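Local coordinates for adenylyltransferase and sulfurtransferase uba4 (Chaetomium thermophilum, PDB 6YUB), which probably activates a ubiquitin-like sulfur carrier by adenylation and passes sulfur to it for tRNA wobble-uridine thiolation and molybdenum cofactor synthesis, at residues L246-Y254 and S266-G274. Sequence-based numbering, arbitrary orientation.
Sequences LVQPTLLIY and SFRALKMGG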
# COMPACT_ATOMS: atom_id res chain seq x y z
N LEU B 246 1.17 19.09 7.73
CA LEU B 246 -0.21 19.55 7.72
C LEU B 246 -0.40 20.78 6.83
O LEU B 246 -1.22 20.76 5.91
CB LEU B 246 -0.67 19.86 9.15
CG LEU B 246 -0.79 18.65 10.09
CD1 LEU B 246 -1.18 19.10 11.49
CD2 LEU B 246 -1.80 17.65 9.55
N VAL B 247 0.34 21.86 7.09
CA VAL B 247 0.18 23.07 6.28
C VAL B 247 0.58 22.80 4.83
O VAL B 247 -0.06 23.30 3.90
CB VAL B 247 1.00 24.23 6.89
CG1 VAL B 247 1.17 25.35 5.87
CG2 VAL B 247 0.31 24.74 8.14
N GLN B 248 1.63 22.01 4.63
CA GLN B 248 2.04 21.55 3.30
C GLN B 248 1.95 20.03 3.31
O GLN B 248 2.94 19.34 3.61
CB GLN B 248 3.45 22.03 2.96
CG GLN B 248 3.54 23.51 2.64
CD GLN B 248 4.90 23.92 2.11
OE1 GLN B 248 5.30 23.51 1.02
NE2 GLN B 248 5.61 24.73 2.87
N PRO B 249 0.79 19.47 3.00
CA PRO B 249 0.60 18.02 3.14
C PRO B 249 1.22 17.25 1.97
O PRO B 249 1.59 17.81 0.94
CB PRO B 249 -0.93 17.86 3.16
CG PRO B 249 -1.42 19.00 2.30
CD PRO B 249 -0.44 20.15 2.51
N THR B 250 1.31 15.94 2.17
CA THR B 250 1.84 15.04 1.16
C THR B 250 0.69 14.42 0.37
O THR B 250 -0.33 14.02 0.95
CB THR B 250 2.67 13.93 1.82
OG1 THR B 250 3.82 14.50 2.46
CG2 THR B 250 3.13 12.91 0.79
N LEU B 251 0.87 14.34 -0.94
CA LEU B 251 -0.05 13.59 -1.80
C LEU B 251 0.53 12.19 -1.98
O LEU B 251 1.53 12.01 -2.68
CB LEU B 251 -0.24 14.28 -3.14
CG LEU B 251 -1.03 13.48 -4.17
CD1 LEU B 251 -2.44 13.17 -3.66
CD2 LEU B 251 -1.10 14.21 -5.50
N LEU B 252 -0.09 11.20 -1.35
CA LEU B 252 0.36 9.82 -1.46
C LEU B 252 -0.25 9.19 -2.71
O LEU B 252 -1.47 9.26 -2.91
CB LEU B 252 -0.03 9.02 -0.22
CG LEU B 252 0.53 7.59 -0.16
CD1 LEU B 252 2.04 7.62 0.02
CD2 LEU B 252 -0.13 6.80 0.96
N ILE B 253 0.59 8.59 -3.54
CA ILE B 253 0.16 7.92 -4.76
C ILE B 253 0.73 6.51 -4.75
O ILE B 253 1.96 6.34 -4.75
CB ILE B 253 0.60 8.67 -6.02
CG1 ILE B 253 0.05 10.10 -6.00
CG2 ILE B 253 0.13 7.93 -7.27
CD1 ILE B 253 0.40 10.92 -7.22
N TYR B 254 -0.14 5.51 -4.73
CA TYR B 254 0.27 4.11 -4.78
C TYR B 254 -0.11 3.54 -6.14
O TYR B 254 -1.29 3.48 -6.49
CB TYR B 254 -0.39 3.31 -3.66
CG TYR B 254 -0.10 1.83 -3.76
CD1 TYR B 254 1.20 1.36 -3.92
CD2 TYR B 254 -1.13 0.90 -3.71
CE1 TYR B 254 1.46 0.01 -4.02
CE2 TYR B 254 -0.88 -0.46 -3.81
CZ TYR B 254 0.42 -0.89 -3.97
OH TYR B 254 0.69 -2.24 -4.07
N SER B 266 6.77 2.50 -6.23
CA SER B 266 5.33 2.26 -6.33
C SER B 266 4.56 3.25 -5.46
O SER B 266 3.46 3.66 -5.83
CB SER B 266 5.01 0.83 -5.92
OG SER B 266 5.65 -0.10 -6.78
N PHE B 267 5.13 3.64 -4.32
CA PHE B 267 4.60 4.70 -3.49
C PHE B 267 5.35 6.00 -3.80
O PHE B 267 6.57 6.05 -3.68
CB PHE B 267 4.74 4.37 -2.00
CG PHE B 267 3.79 3.32 -1.52
CD1 PHE B 267 2.53 3.67 -1.06
CD2 PHE B 267 4.15 1.98 -1.52
CE1 PHE B 267 1.64 2.71 -0.61
CE2 PHE B 267 3.26 1.01 -1.07
CZ PHE B 267 2.01 1.38 -0.61
N ARG B 268 4.61 7.03 -4.21
CA ARG B 268 5.17 8.36 -4.42
C ARG B 268 4.55 9.32 -3.42
O ARG B 268 3.32 9.37 -3.29
CB ARG B 268 4.92 8.85 -5.85
CG ARG B 268 5.67 8.09 -6.93
CD ARG B 268 7.18 8.16 -6.74
NE ARG B 268 7.68 9.53 -6.62
CZ ARG B 268 7.88 10.35 -7.65
NH1 ARG B 268 7.60 9.96 -8.89
NH2 ARG B 268 8.35 11.58 -7.43
N ALA B 269 5.39 10.05 -2.71
CA ALA B 269 4.96 11.07 -1.75
C ALA B 269 5.32 12.43 -2.33
O ALA B 269 6.48 12.85 -2.30
CB ALA B 269 5.63 10.85 -0.39
N LEU B 270 4.32 13.12 -2.88
CA LEU B 270 4.51 14.43 -3.49
C LEU B 270 4.10 15.50 -2.48
O LEU B 270 2.95 15.51 -2.02
CB LEU B 270 3.68 14.55 -4.77
CG LEU B 270 3.93 13.45 -5.81
CD1 LEU B 270 2.99 13.61 -6.99
CD2 LEU B 270 5.38 13.46 -6.26
N LYS B 271 5.02 16.39 -2.15
CA LYS B 271 4.70 17.47 -1.22
C LYS B 271 3.85 18.52 -1.92
O LYS B 271 4.18 18.97 -3.02
CB LYS B 271 5.97 18.11 -0.66
CG LYS B 271 5.68 19.11 0.45
CD LYS B 271 6.96 19.59 1.14
CE LYS B 271 6.64 20.29 2.45
NZ LYS B 271 7.86 20.51 3.28
N MET B 272 2.75 18.91 -1.29
CA MET B 272 1.84 19.90 -1.83
C MET B 272 2.15 21.27 -1.23
O MET B 272 2.75 21.39 -0.16
CB MET B 272 0.39 19.53 -1.53
CG MET B 272 -0.10 18.27 -2.23
SD MET B 272 -0.29 18.48 -4.01
CE MET B 272 1.11 17.53 -4.61
N GLY B 273 1.72 22.31 -1.95
CA GLY B 273 1.81 23.65 -1.42
C GLY B 273 0.70 23.94 -0.44
O GLY B 273 -0.26 23.19 -0.29
N GLY B 274 0.84 25.07 0.26
CA GLY B 274 -0.17 25.53 1.18
C GLY B 274 -1.35 26.14 0.45
O GLY B 274 -1.49 26.06 -0.78
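Tyr254 and Phe267 face each other as a non-hydrogen-bonded antiparallel pair, their rings in an offset stack with centroids 4.3 Å apart and planes at 18°. Tyr254 CD1 sits over the centre of the Phe267 ring, while Leu252 CD1 meets that ring at its edge, 4.1 Å from Phe267 CD1. Tyr254 has CG anti to its N (chi1 174°) and Phe267 has CG anti to its carbonyl carbon (chi1 -74°), which brings the rings together. With the benzyl group cut back to an alanine here, the Tyr254 ring would probably lose its stacking partner and the Leu252 methyl its edge contact. Beyond Leu252, Thr250 CG2 presses tightly on Ala269 CB at 3.4 Å. On the other sheet face, Ile253 CD1 touches Leu270 CD1 at 3.7 Å, and the bent chain of Met272 brings CE back to 3.8 Å from Leu251 CB. Paired backbone bonds at Leu251-Leu270 and Ile253-Arg268 fix this register; past the strand, Met272 N donates to Pro249 O at 2.7 Å. Within this chain the hairpin forms one edge of the mixed sheet, strand 267-271 outermost, and Gly274 lies near zinc ligand Cys187 without touching the metal site. Backbone bonding thus sets the strand pairing, while Thr250, Leu252 and Phe267 also meet the chain of another protein, to which Arg268 NH2, from the opposite face, adds a salt bridge with an acidic side chain.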